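Local coordinates for clostripain-related protein (PDB 6NAG), which is a secreted C11 (clostripain-family) cysteine protease of a gut commensal bacterium and probably cleaves peptide bonds with an active-site thiol, at residues A[34-39]-A[210-215]; A[59-64]-A[74-79]; A[104-109]-A[167-172]; A[115-120]-A[350-355]. The protein carries 1 engineered substitution. One frame throughout, in Å; residues are numbered along the deposited sequence.

Interaction 1. Residues A[34-39]-A[210-215]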
loop_
_atom_site.group_PDB
_atom_site.type_symbol
_atom_site.label_atom_id
_atom_site.label_comp_id
_atom_site.label_asym_id
_atom_site.label_seq_id
_atom_site.Cartn_x
_atom_site.Cartn_y
_atom_site.Cartn_z
ATOM N N LEU A 34 26.232 16.095 0.428
ATOM C CA LEU A 34 24.847 16.528 0.568
ATOM C C LEU A 34 24.681 17.428 1.788
ATOM O O LEU A 34 23.835 18.322 1.804
ATOM C CB LEU A 34 23.915 15.319 0.673
ATOM C CG LEU A 34 22.415 15.609 0.756
ATOM C CD1 LEU A 34 21.934 16.313 -0.504
ATOM C CD2 LEU A 34 21.630 14.331 0.992
ATOM N N GLU A 35 25.500 17.187 2.805
ATOM C CA GLU A 35 25.437 17.956 4.040
ATOM C C GLU A 35 25.970 19.371 3.830
ATOM O O GLU A 35 25.582 20.301 4.536
ATOM C CB GLU A 35 26.220 17.246 5.148
ATOM C CG GLU A 35 25.998 17.814 6.537
ATOM C CD GLU A 35 26.626 16.962 7.621
ATOM O OE1 GLU A 35 26.603 17.380 8.798
ATOM O OE2 GLU A 35 27.142 15.871 7.297
ATOM N N SER A 36 26.855 19.529 2.851
ATOM C CA SER A 36 27.401 20.840 2.520
ATOM C C SER A 36 26.334 21.719 1.877
ATOM O O SER A 36 26.415 22.946 1.922
ATOM C CB SER A 36 28.607 20.706 1.589
ATOM O OG SER A 36 28.216 20.230 0.315
ATOM N N VAL A 37 25.337 21.080 1.275
ATOM C CA VAL A 37 24.207 21.790 0.689
ATOM C C VAL A 37 23.271 22.270 1.793
ATOM O O VAL A 37 22.777 23.398 1.759
ATOM C CB VAL A 37 23.437 20.897 -0.304
ATOM C CG1 VAL A 37 22.190 21.600 -0.807
ATOM C CG2 VAL A 37 24.336 20.507 -1.463
ATOM N N VAL A 38 23.039 21.404 2.774
ATOM C CA VAL A 38 22.241 21.749 3.945
ATOM C C VAL A 38 22.917 22.876 4.720
ATOM O O VAL A 38 22.253 23.733 5.302
ATOM C CB VAL A 38 22.041 20.529 4.869
ATOM C CG1 VAL A 38 21.154 20.886 6.051
ATOM C CG2 VAL A 38 21.450 19.367 4.088
ATOM N N GLU A 39 24.246 22.867 4.700
ATOM C CA GLU A 39 25.058 23.868 5.385
ATOM C C GLU A 39 24.755 25.287 4.904
ATOM O O GLU A 39 24.905 26.251 5.655
ATOM C CB GLU A 39 26.544 23.555 5.185
ATOM C CG GLU A 39 27.492 24.458 5.954
ATOM C CD GLU A 39 27.374 24.282 7.453
ATOM O OE1 GLU A 39 27.074 23.153 7.896
ATOM O OE2 GLU A 39 27.582 25.271 8.187
ATOM N N PRO A 210 27.194 13.930 -7.841
ATOM C CA PRO A 210 27.809 15.088 -7.185
ATOM C C PRO A 210 26.789 15.872 -6.364
ATOM O O PRO A 210 26.360 16.947 -6.782
ATOM C CB PRO A 210 28.327 15.917 -8.360
ATOM C CG PRO A 210 27.392 15.591 -9.474
ATOM C CD PRO A 210 26.998 14.151 -9.285
ATOM N N TYR A 211 26.416 15.338 -5.204
ATOM C CA TYR A 211 25.335 15.903 -4.401
ATOM C C TYR A 211 25.634 17.308 -3.886
ATOM O O TYR A 211 24.722 18.035 -3.499
ATOM C CB TYR A 211 25.014 14.978 -3.224
ATOM C CG TYR A 211 24.476 13.632 -3.650
ATOM C CD1 TYR A 211 23.169 13.497 -4.100
ATOM C CD2 TYR A 211 25.275 12.498 -3.608
ATOM C CE1 TYR A 211 22.674 12.271 -4.495
ATOM C CE2 TYR A 211 24.789 11.268 -4.002
ATOM C CZ TYR A 211 23.487 11.159 -4.443
ATOM O OH TYR A 211 22.998 9.937 -4.836
ATOM N N ALA A 212 26.905 17.691 -3.885
ATOM C CA ALA A 212 27.284 19.034 -3.460
ATOM C C ALA A 212 26.982 20.056 -4.552
ATOM O O ALA A 212 27.026 21.262 -4.313
ATOM C CB ALA A 212 28.755 19.077 -3.085
ATOM N N GLU A 213 26.668 19.566 -5.747
ATOM C CA GLU A 213 26.424 20.439 -6.888
ATOM C C GLU A 213 25.006 20.297 -7.438
ATOM O O GLU A 213 24.497 21.206 -8.092
ATOM C CB GLU A 213 27.445 20.155 -7.992
ATOM C CG GLU A 213 28.882 20.449 -7.585
ATOM C CD GLU A 213 29.885 20.026 -8.640
ATOM O OE1 GLU A 213 29.481 19.839 -9.807
ATOM O OE2 GLU A 213 31.079 19.879 -8.301
ATOM N N ILE A 214 24.371 19.159 -7.171
ATOM C CA ILE A 214 23.022 18.908 -7.672
ATOM C C ILE A 214 22.021 18.676 -6.545
ATOM O O ILE A 214 20.850 18.396 -6.798
ATOM C CB ILE A 214 22.991 17.690 -8.618
ATOM C CG1 ILE A 214 23.371 16.414 -7.865
ATOM C CG2 ILE A 214 23.916 17.910 -9.801
ATOM C CD1 ILE A 214 22.298 15.348 -7.886
ATOM N N GLY A 215 22.486 18.796 -5.306
ATOM C CA GLY A 215 21.649 18.547 -4.145
ATOM C C GLY A 215 20.458 19.479 -4.029
ATOM O O GLY A 215 19.370 19.060 -3.638
HETATM O O HOH W 1 27.354 22.468 -1.756
#
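Leu34 and Tyr211 meet where helices 24-38 and 211-218 come alongside each other, with their short segments 7.7 Å apart at closest approach and inclined at 48°. Leu34 can be followed outward atom by atom. Its CB sits 4.1 Å from Tyr211 CB, so the two side chains begin next to each other. A chi1 of -177° swings CG to the carbonyl side, and from there the two methyls part toward different neighbours. CD1 runs to the second helix and stops 4.3 Å from Gly215 CA, where there is only backbone to meet, while CD2 turns to Leu64 of strand 58-67.

One helical turn on, Val37 works between the backbones. Its CG2 lies against Tyr211 O and is 3.9 Å from Ala212 CA; CG1 rests 4.2 Å from Gly215 C. Methyl groups thus fill the seam, and no direct hydrogen bond crosses it. The Tyr211 ring shares little of this packing: it leads away from residues 34-39, back along the same helix to Asn30, and carries its hydroxyl to Asp177.

The polar border lies at Ser36. Its OG touches Ala212 CB at 3.6 Å, and a water donates to Ser36 OG and, at 2.8 Å, to Ala212 O, bridging the helices; Ser36 OG is also bonded to Asp33 O. Underneath, Leu34 rests on Ile48 of the central sheet. Two helices packed side by side over a mixed sheet whose central strands run parallel are as expected of the alpha/beta fold of clan CD peptidases.

Interaction 2. Residues A[59-64]-A[74-79]. With PRO (proline), chain C.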
loop_
_atom_site.group_PDB
_atom_site.type_symbol
_atom_site.label_atom_id
_atom_site.label_comp_id
_atom_site.label_asym_id
_atom_site.label_seq_id
_atom_site.Cartn_x
_atom_site.Cartn_y
_atom_site.Cartn_z
ATOM N N ALA A 59 22.051 -1.130 10.519
ATOM C CA ALA A 59 21.759 0.113 9.812
ATOM C C ALA A 59 21.217 1.188 10.750
ATOM O O ALA A 59 20.798 0.898 11.869
ATOM C CB ALA A 59 20.775 -0.144 8.686
ATOM N N THR A 60 21.223 2.430 10.278
ATOM C CA THR A 60 20.761 3.560 11.075
ATOM C C THR A 60 19.966 4.552 10.230
ATOM O O THR A 60 20.372 4.901 9.122
ATOM C CB THR A 60 21.943 4.297 11.741
ATOM O OG1 THR A 60 22.659 3.392 12.588
ATOM C CG2 THR A 60 21.451 5.473 12.571
ATOM N N LEU A 61 18.830 4.994 10.758
ATOM C CA LEU A 61 18.035 6.035 10.119
ATOM C C LEU A 61 18.263 7.370 10.821
ATOM O O LEU A 61 18.074 7.477 12.032
ATOM C CB LEU A 61 16.549 5.671 10.143
ATOM C CG LEU A 61 15.605 6.592 9.367
ATOM C CD1 LEU A 61 15.754 6.367 7.872
ATOM C CD2 LEU A 61 14.164 6.391 9.805
ATOM N N PHE A 62 18.675 8.383 10.066
ATOM C CA PHE A 62 18.917 9.700 10.645
ATOM C C PHE A 62 18.509 10.826 9.699
ATOM O O PHE A 62 18.194 10.590 8.533
ATOM C CB PHE A 62 20.389 9.851 11.045
ATOM C CG PHE A 62 21.345 9.825 9.886
ATOM C CD1 PHE A 62 21.765 8.623 9.341
ATOM C CD2 PHE A 62 21.841 11.004 9.354
ATOM C CE1 PHE A 62 22.648 8.598 8.281
ATOM C CE2 PHE A 62 22.726 10.985 8.295
ATOM C CZ PHE A 62 23.130 9.781 7.758
ATOM N N GLU A 63 18.520 12.052 10.212
ATOM C CA GLU A 63 18.071 13.211 9.451
ATOM C C GLU A 63 19.155 14.279 9.327
ATOM O O GLU A 63 19.877 14.553 10.283
ATOM C CB GLU A 63 16.821 13.814 10.101
ATOM C CG GLU A 63 16.357 15.124 9.481
ATOM C CD GLU A 63 15.081 15.650 10.105
ATOM O OE1 GLU A 63 14.608 15.051 11.093
ATOM O OE2 GLU A 63 14.549 16.664 9.609
ATOM N N LEU A 64 19.266 14.867 8.140
ATOM C CA LEU A 64 20.107 16.040 7.939
ATOM C C LEU A 64 19.263 17.300 8.070
ATOM O O LEU A 64 18.353 17.529 7.274
ATOM C CB LEU A 64 20.791 16.004 6.571
ATOM C CG LEU A 64 21.868 14.947 6.338
ATOM C CD1 LEU A 64 22.536 15.160 4.989
ATOM C CD2 LEU A 64 22.893 14.972 7.457
ATOM N N LYS A 74 20.858 14.022 13.037
ATOM C CA LYS A 74 19.891 13.681 14.071
ATOM C C LYS A 74 19.420 12.240 13.911
ATOM O O LYS A 74 18.585 11.944 13.058
ATOM C CB LYS A 74 18.701 14.640 14.029
ATOM C CG LYS A 74 19.067 16.088 14.308
ATOM C CD LYS A 74 17.911 17.025 14.001
ATOM C CE LYS A 74 16.714 16.740 14.890
ATOM N NZ LYS A 74 15.555 17.611 14.550
ATOM N N THR A 75 19.965 11.350 14.733
ATOM C CA THR A 75 19.612 9.936 14.676
ATOM C C THR A 75 18.152 9.720 15.057
ATOM O O THR A 75 17.686 10.222 16.079
ATOM C CB THR A 75 20.508 9.092 15.601
ATOM O OG1 THR A 75 21.882 9.277 15.238
ATOM C CG2 THR A 75 20.157 7.618 15.488
ATOM N N LEU A 76 17.434 8.976 14.223
ATOM C CA LEU A 76 16.018 8.720 14.448
ATOM C C LEU A 76 15.776 7.307 14.962
ATOM O O LEU A 76 15.009 7.102 15.903
ATOM C CB LEU A 76 15.225 8.947 13.158
ATOM C CG LEU A 76 15.325 10.333 12.520
ATOM C CD1 LEU A 76 14.612 10.358 11.179
ATOM C CD2 LEU A 76 14.760 11.393 13.450
ATOM N N LYS A 77 16.435 6.335 14.341
ATOM C CA LYS A 77 16.187 4.930 14.642
ATOM C C LYS A 77 17.325 4.039 14.152
ATOM O O LYS A 77 17.928 4.305 13.114
ATOM C CB LYS A 77 14.861 4.491 14.010
ATOM C CG LYS A 77 14.432 3.074 14.341
ATOM C CD LYS A 77 13.100 2.747 13.690
ATOM C CE LYS A 77 12.612 1.366 14.092
ATOM N NZ LYS A 77 11.287 1.055 13.493
ATOM N N ASN A 78 17.618 2.986 14.908
ATOM C CA ASN A 78 18.606 1.997 14.493
ATOM C C ASN A 78 17.932 0.683 14.114
ATOM O O ASN A 78 16.792 0.429 14.503
ATOM C CB ASN A 78 19.635 1.766 15.599
ATOM C CG ASN A 78 20.479 2.993 15.876
ATOM O OD1 ASN A 78 21.435 3.277 15.157
ATOM N ND2 ASN A 78 20.131 3.724 16.928
ATOM N N TYR A 79 18.637 -0.151 13.356
ATOM C CA TYR A 79 18.062 -1.393 12.853
ATOM C C TYR A 79 18.975 -2.594 13.077
ATOM O O TYR A 79 20.124 -2.600 12.640
ATOM C CB TYR A 79 17.751 -1.267 11.358
ATOM C CG TYR A 79 16.718 -0.216 11.018
ATOM C CD1 TYR A 79 17.078 1.116 10.865
ATOM C CD2 TYR A 79 15.386 -0.560 10.834
ATOM C CE1 TYR A 79 16.138 2.079 10.551
ATOM C CE2 TYR A 79 14.439 0.395 10.519
ATOM C CZ TYR A 79 14.820 1.712 10.378
ATOM O OH TYR A 79 13.881 2.667 10.063
HETATM N N PRO C . 25.457 8.658 11.630
HETATM C CA PRO C . 26.822 8.244 11.289
HETATM C C PRO C . 27.306 8.860 9.979
HETATM O O PRO C . 26.519 9.107 9.065
HETATM C CB PRO C . 26.704 6.722 11.164
HETATM C CG PRO C . 25.282 6.493 10.787
HETATM C CD PRO C . 24.498 7.546 11.516
HETATM O OXT PRO C . 28.496 9.123 9.805
HETATM O O HOH W 2 14.170 14.797 13.891
#
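Leu61 and Tyr79 form the apolar centre of a beta hairpin, made by strands 58-67 and 70-80 at the margin of the central sheet and broken by a classic beta bulge. Leu61 CB meets the ring edge of Tyr79 at CE1, 3.6 Å away, and its CD2 reaches on toward the hydroxyl. The Leu61 side chain leaves on the carbonyl side of its own backbone (chi1 -173°), which also brings CD2 to 4.2 Å from Leu76 CD1. Helix 87-100 covers this face, and Asp96 on it binds both Tyr79 OH and Lys77 NZ.

The bulge lies right at this centre. Leu76 and Lys77 both stand opposite Leu61, whose carbonyl O takes their two N-H groups: Leu76 N at 2.7 Å, in the carbonyl plane, and Lys77 N at 3.1 Å, tilted 17° from it. The extra residue shifts the pairing by one, so that Phe62 faces Thr75 and Glu63 faces Lys74.

The other face of the hairpin carries Thr60, Phe62, Thr75 and Asn78. A bound proline has its N over one face of the Phe62 ring, toward the rim, and its CD 3.8 Å from Thr60 CG2. Thr60 and Asn78 run alongside each other in the same direction, and Thr60 OG1 donates to Asn78 OD1 over 2.8 Å.

Farther along, Glu63 and Lys74 form no direct salt bridge; their main ionic partners are Arg47 and Glu67. Between them a water donates to Glu63 OE1 at 2.8 Å and takes a weak hydrogen bond from Lys74 NZ.

Interaction 3. Residues A[104-109]-A[167-172]. With PRO (proline), chain D.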
loop_
_atom_site.group_PDB
_atom_site.type_symbol
_atom_site.label_atom_id
_atom_site.label_comp_id
_atom_site.label_asym_id
_atom_site.label_seq_id
_atom_site.Cartn_x
_atom_site.Cartn_y
_atom_site.Cartn_z
ATOM N N LYS A 104 3.967 16.039 2.584
ATOM C CA LYS A 104 3.045 15.844 1.471
ATOM C C LYS A 104 3.681 15.001 0.370
ATOM O O LYS A 104 3.082 14.042 -0.113
ATOM C CB LYS A 104 2.594 17.192 0.905
ATOM N N ARG A 105 4.899 15.364 -0.019
ATOM C CA ARG A 105 5.602 14.666 -1.087
ATOM C C ARG A 105 6.757 13.828 -0.549
ATOM O O ARG A 105 7.320 14.128 0.502
ATOM C CB ARG A 105 6.122 15.663 -2.125
ATOM C CG ARG A 105 5.029 16.421 -2.863
ATOM C CD ARG A 105 5.610 17.426 -3.847
ATOM N NE ARG A 105 6.190 18.585 -3.173
ATOM C CZ ARG A 105 7.402 19.070 -3.425
ATOM N NH1 ARG A 105 8.173 18.496 -4.338
ATOM N NH2 ARG A 105 7.843 20.129 -2.761
ATOM N N TYR A 106 7.100 12.773 -1.281
ATOM C CA TYR A 106 8.225 11.918 -0.924
ATOM C C TYR A 106 9.066 11.586 -2.147
ATOM O O TYR A 106 8.535 11.307 -3.220
ATOM C CB TYR A 106 7.738 10.629 -0.257
ATOM C CG TYR A 106 7.270 10.818 1.166
ATOM C CD1 TYR A 106 5.951 11.148 1.446
ATOM C CD2 TYR A 106 8.147 10.668 2.230
ATOM C CE1 TYR A 106 5.521 11.323 2.744
ATOM C CE2 TYR A 106 7.726 10.842 3.533
ATOM C CZ TYR A 106 6.412 11.170 3.784
ATOM O OH TYR A 106 5.988 11.343 5.080
ATOM N N SER A 107 10.382 11.625 -1.981
ATOM C CA SER A 107 11.303 11.261 -3.048
ATOM C C SER A 107 12.336 10.277 -2.525
ATOM O O SER A 107 12.540 10.169 -1.318
ATOM C CB SER A 107 11.987 12.499 -3.624
ATOM O OG SER A 107 11.054 13.317 -4.305
ATOM N N MET A 108 12.990 9.564 -3.434
ATOM C CA MET A 108 13.906 8.508 -3.034
ATOM C C MET A 108 15.213 8.549 -3.818
ATOM O O MET A 108 15.214 8.588 -5.047
ATOM C CB MET A 108 13.232 7.145 -3.202
ATOM C CG MET A 108 13.872 6.029 -2.401
ATOM S SD MET A 108 12.805 4.580 -2.301
ATOM C CE MET A 108 13.821 3.484 -1.316
ATOM N N VAL A 109 16.324 8.548 -3.090
ATOM C CA VAL A 109 17.645 8.479 -3.699
ATOM C C VAL A 109 18.325 7.180 -3.286
ATOM O O VAL A 109 18.695 7.004 -2.127
ATOM C CB VAL A 109 18.527 9.675 -3.296
ATOM C CG1 VAL A 109 19.912 9.539 -3.902
ATOM C CG2 VAL A 109 17.878 10.981 -3.725
ATOM N N ALA A 167 3.748 0.600 1.216
ATOM C CA ALA A 167 3.962 1.675 2.175
ATOM C C ALA A 167 2.958 2.796 1.932
ATOM O O ALA A 167 2.884 3.756 2.697
ATOM C CB ALA A 167 5.385 2.200 2.083
ATOM N N GLY A 168 2.187 2.661 0.858
ATOM C CA GLY A 168 1.178 3.642 0.505
ATOM C C GLY A 168 1.780 4.907 -0.071
ATOM O O GLY A 168 1.232 5.995 0.099
ATOM N N LEU A 169 2.908 4.762 -0.757
ATOM C CA LEU A 169 3.619 5.907 -1.309
ATOM C C LEU A 169 3.767 5.837 -2.825
ATOM O O LEU A 169 3.846 4.755 -3.406
ATOM C CB LEU A 169 5.008 6.029 -0.678
ATOM C CG LEU A 169 5.109 6.352 0.812
ATOM C CD1 LEU A 169 6.569 6.411 1.231
ATOM C CD2 LEU A 169 4.407 7.660 1.128
ATOM N N LYS A 170 3.796 7.005 -3.454
ATOM C CA LYS A 170 4.226 7.123 -4.840
ATOM C C LYS A 170 5.232 8.261 -4.931
ATOM O O LYS A 170 4.877 9.429 -4.774
ATOM C CB LYS A 170 3.047 7.368 -5.783
ATOM C CG LYS A 170 3.464 7.443 -7.245
ATOM C CD LYS A 170 2.272 7.511 -8.182
ATOM C CE LYS A 170 2.724 7.482 -9.635
ATOM N NZ LYS A 170 1.581 7.544 -10.585
ATOM N N MET A 171 6.489 7.909 -5.169
ATOM C CA MET A 171 7.577 8.879 -5.158
ATOM C C MET A 171 7.436 9.921 -6.262
ATOM O O MET A 171 6.891 9.642 -7.328
ATOM C CB MET A 171 8.923 8.164 -5.291
ATOM C CG MET A 171 9.187 7.129 -4.211
ATOM S SD MET A 171 9.208 7.834 -2.553
ATOM C CE MET A 171 9.473 6.363 -1.569
ATOM N N GLU A 172 7.918 11.129 -5.993
ATOM C CA GLU A 172 7.998 12.157 -7.019
ATOM C C GLU A 172 9.022 11.724 -8.055
ATOM O O GLU A 172 8.780 11.797 -9.259
ATOM C CB GLU A 172 8.379 13.509 -6.414
ATOM C CG GLU A 172 7.571 14.676 -6.951
ATOM C CD GLU A 172 8.069 16.012 -6.437
ATOM O OE1 GLU A 172 8.211 16.949 -7.252
ATOM O OE2 GLU A 172 8.320 16.124 -5.220
HETATM N N PRO D . 2.475 9.387 -1.757
HETATM C CA PRO D . 1.780 10.083 -2.844
HETATM C C PRO D . 2.089 11.576 -2.854
HETATM O O PRO D . 1.496 12.345 -3.612
HETATM C CB PRO D . 0.308 9.830 -2.525
HETATM C CG PRO D . 0.277 9.749 -1.040
HETATM C CD PRO D . 1.574 9.096 -0.629
HETATM O OXT PRO D . 2.943 12.047 -2.103
HETATM O O HOH W 3 5.196 11.783 -3.067
#
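Tyr106 and Met171 make the tight part of a contact between strand 105-111 and the entry to strand 171-177, neighbouring parallel strands joined by a beta-alpha-beta crossover that includes helix 157-166. The incoming chain has just left that helix through a Schellman motif at Gly168 and crosses the first strand steeply, 85° between their end-to-end directions. Met171 SD lies 3.9 Å from Tyr106 CB. A bend in the Met171 side chain (chi2 -61°) sends CE on to Met108 SD, 3.8 Å away, and the two methionines cross at a slant. Leu169 CD2 approaches the Tyr106 ring obliquely, 3.8 Å from CD1, and touches the ring of a bound proline as well. Ile164 of helix 157-166 covers both Leu169 and Met171, while Arg99 of the second subunit packs on Tyr106. One backbone bond crosses here: Glu172 N gives its hydrogen to Tyr106 O over 2.8 Å.

The other side is polar and partly open to solvent. Arg105 NH1 and Glu172 OE2 form a salt bridge, modelled at 2.5 Å, a length too short to trust at this resolution. The carboxylate is met on its syn side, its plane 65° from that of the guanidinium. NH1 alone makes the bond to Glu172; Arg105 NE pairs with Glu10 instead. Beside the loop residues ahead of the two strands, the proline sits among Lys104, Gly168 and Lys170, with its N 3.2 Å from Lys170 N. A water sits beside it, 2.9 Å from Lys170 O, and accepts the hydrogen of Tyr106 N at 2.8 Å.

Interaction 4. Residues A[115-120]-A[350-355]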
loop_
_atom_site.group_PDB
_atom_site.type_symbol
_atom_site.label_atom_id
_atom_site.label_comp_id
_atom_site.label_asym_id
_atom_site.label_seq_id
_atom_site.Cartn_x
_atom_site.Cartn_y
_atom_site.Cartn_z
ATOM N N MET A 115 22.278 -3.269 -11.582
ATOM C CA MET A 115 22.322 -4.244 -12.663
ATOM C C MET A 115 20.988 -4.260 -13.407
ATOM O O MET A 115 20.568 -5.286 -13.938
ATOM C CB MET A 115 22.660 -5.634 -12.119
ATOM C CG MET A 115 23.224 -6.595 -13.154
ATOM S SD MET A 115 24.670 -5.934 -14.002
ATOM C CE MET A 115 24.984 -7.245 -15.178
ATOM N N GLY A 116 20.323 -3.110 -13.430
ATOM C CA GLY A 116 19.087 -2.951 -14.172
ATOM C C GLY A 116 17.950 -3.857 -13.744
ATOM O O GLY A 116 17.694 -4.039 -12.556
ATOM N N TRP A 117 17.267 -4.425 -14.733
ATOM C CA TRP A 117 16.083 -5.243 -14.498
ATOM C C TRP A 117 16.430 -6.685 -14.157
ATOM O O TRP A 117 15.555 -7.460 -13.768
ATOM C CB TRP A 117 15.181 -5.222 -15.731
ATOM C CG TRP A 117 15.853 -5.783 -16.946
ATOM C CD1 TRP A 117 16.580 -5.094 -17.871
ATOM C CD2 TRP A 117 15.874 -7.154 -17.360
ATOM N NE1 TRP A 117 17.048 -5.949 -18.837
ATOM C CE2 TRP A 117 16.628 -7.220 -18.546
ATOM C CE3 TRP A 117 15.327 -8.333 -16.843
ATOM C CZ2 TRP A 117 16.850 -8.416 -19.225
ATOM C CZ3 TRP A 117 15.548 -9.519 -17.518
ATOM C CH2 TRP A 117 16.303 -9.551 -18.695
ATOM N N ILE A 118 17.702 -7.038 -14.321
ATOM C CA ILE A 118 18.168 -8.409 -14.122
ATOM C C ILE A 118 17.744 -8.967 -12.768
ATOM O O ILE A 118 18.000 -8.356 -11.733
ATOM C CB ILE A 118 19.703 -8.499 -14.243
ATOM C CG1 ILE A 118 20.161 -7.991 -15.611
ATOM C CG2 ILE A 118 20.179 -9.925 -14.015
ATOM C CD1 ILE A 118 19.560 -8.742 -16.776
ATOM N N PRO A 119 17.069 -10.125 -12.779
ATOM C CA PRO A 119 16.618 -10.772 -11.543
ATOM C C PRO A 119 17.782 -11.283 -10.701
ATOM O O PRO A 119 18.818 -11.658 -11.247
ATOM C CB PRO A 119 15.753 -11.932 -12.047
ATOM C CG PRO A 119 16.251 -12.205 -13.421
ATOM C CD PRO A 119 16.656 -10.875 -13.978
ATOM N N VAL A 120 17.604 -11.289 -9.383
ATOM C CA VAL A 120 18.632 -11.764 -8.465
ATOM C C VAL A 120 18.915 -13.246 -8.697
ATOM O O VAL A 120 20.055 -13.697 -8.585
ATOM C CB VAL A 120 18.222 -11.536 -6.993
ATOM C CG1 VAL A 120 19.301 -12.041 -6.046
ATOM C CG2 VAL A 120 17.944 -10.064 -6.743
ATOM N N SER A 350 23.553 -14.602 -20.839
ATOM C CA SER A 350 22.911 -15.563 -19.950
ATOM C C SER A 350 22.111 -14.881 -18.843
ATOM O O SER A 350 21.123 -15.428 -18.356
ATOM C CB SER A 350 23.954 -16.499 -19.336
ATOM O OG SER A 350 24.917 -15.773 -18.593
ATOM N N LEU A 351 22.537 -13.684 -18.456
ATOM C CA LEU A 351 21.870 -12.937 -17.394
ATOM C C LEU A 351 20.526 -12.375 -17.845
ATOM O O LEU A 351 19.683 -12.028 -17.019
ATOM C CB LEU A 351 22.768 -11.802 -16.897
ATOM C CG LEU A 351 23.990 -12.208 -16.071
ATOM C CD1 LEU A 351 24.782 -10.981 -15.654
ATOM C CD2 LEU A 351 23.570 -13.014 -14.853
ATOM N N ALA A 352 20.328 -12.286 -19.156
ATOM C CA ALA A 352 19.091 -11.740 -19.702
ATOM C C ALA A 352 18.208 -12.837 -20.284
ATOM O O ALA A 352 17.443 -12.598 -21.215
ATOM C CB ALA A 352 19.399 -10.694 -20.761
ATOM N N SER A 353 18.312 -14.038 -19.724
ATOM C CA SER A 353 17.561 -15.184 -20.227
ATOM C C SER A 353 16.070 -15.079 -19.914
ATOM O O SER A 353 15.237 -15.583 -20.665
ATOM C CB SER A 353 18.126 -16.483 -19.647
ATOM O OG SER A 353 18.062 -16.484 -18.232
ATOM N N LYS A 354 15.736 -14.423 -18.807
ATOM C CA LYS A 354 14.340 -14.272 -18.405
ATOM C C LYS A 354 13.773 -12.924 -18.836
ATOM O O LYS A 354 13.004 -12.303 -18.104
ATOM C CB LYS A 354 14.195 -14.433 -16.891
ATOM C CG LYS A 354 14.707 -15.755 -16.344
ATOM C CD LYS A 354 14.025 -16.097 -15.028
ATOM C CE LYS A 354 14.755 -17.204 -14.286
ATOM N NZ LYS A 354 16.092 -16.762 -13.801
ATOM N N LYS A 355 14.151 -12.481 -20.031
ATOM C CA LYS A 355 13.720 -11.184 -20.540
ATOM C C LYS A 355 12.229 -11.162 -20.869
ATOM O O LYS A 355 11.611 -10.098 -20.903
ATOM C CB LYS A 355 14.527 -10.808 -21.785
ATOM C CG LYS A 355 14.155 -11.609 -23.021
ATOM C CD LYS A 355 14.961 -11.182 -24.233
ATOM C CE LYS A 355 16.397 -11.659 -24.138
ATOM N NZ LYS A 355 17.117 -11.460 -25.424
#
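Trp117 points the far end of its six-membered ring into the bend of residues 352-355. CH2 lies 3.6 Å from Lys355 CA and almost as near Ala352 CA, and CZ2 touches Ala352 CB at 3.7 Å. The turn residues approach the ring obliquely; they form a type I turn from Ala352 to Lys355. Trp117 CG lies between the backbone N and the carbonyl carbon (chi1 61°), which swings the indole out toward residues 352-355; the hydrogen bond of NE1 to Ser344 OG helps to hold the turn of the ring.

Ile118 fits in beside the indole. Its CD1 stands over one face of the Trp117 ring, 3.6 Å above the plane and toward the rim, and the same methyl also lies next to the carbonyl O of Leu351. CG2 of Ile118 keeps a wider 4.3 Å from Leu351 CB.

Met115 and Leu351 close the row. Their side chains cross at about a right angle, methyl against methyl, with Met115 CE 3.8 Å from Leu351 CD1.

No hydrogen bond links the two segments directly. The lysines send their ammonium groups to other residues: Lys354 NZ to Ser121 and Asn122, Lys355 NZ to the carbonyl O of Asp345. On the first side, Met115 to Ile118 form a type II' turn with Gly116 at its corner. What results is turn-against-turn packing, which pins the C-terminal loop before helix 359-363 to the loop after strand 113-114; in clan CD peptidases that region, at the end of the central strands, probably borders the active site.

From the N terminus, helix 24-38 opens the loop that interaction 1 closes only at 210-215. Inside it, interaction 2 closes first, a short hairpin loop at one margin of the sheet; interaction 3 follows in series and closes the crossover between two central strands. Both are thus nested within interaction 1, which touches each: Leu64 packs on helix 24-38, and Tyr211 reaches Val109. Interaction 4 behaves differently. Its first segment, 115-120, leaves from within the loops of interactions 1 and 3, yet its partner lies at 350-355, so it crosses both. Set about 34 Å from interaction 1 between centres, it ties the C-terminal region back to the first half of the chain.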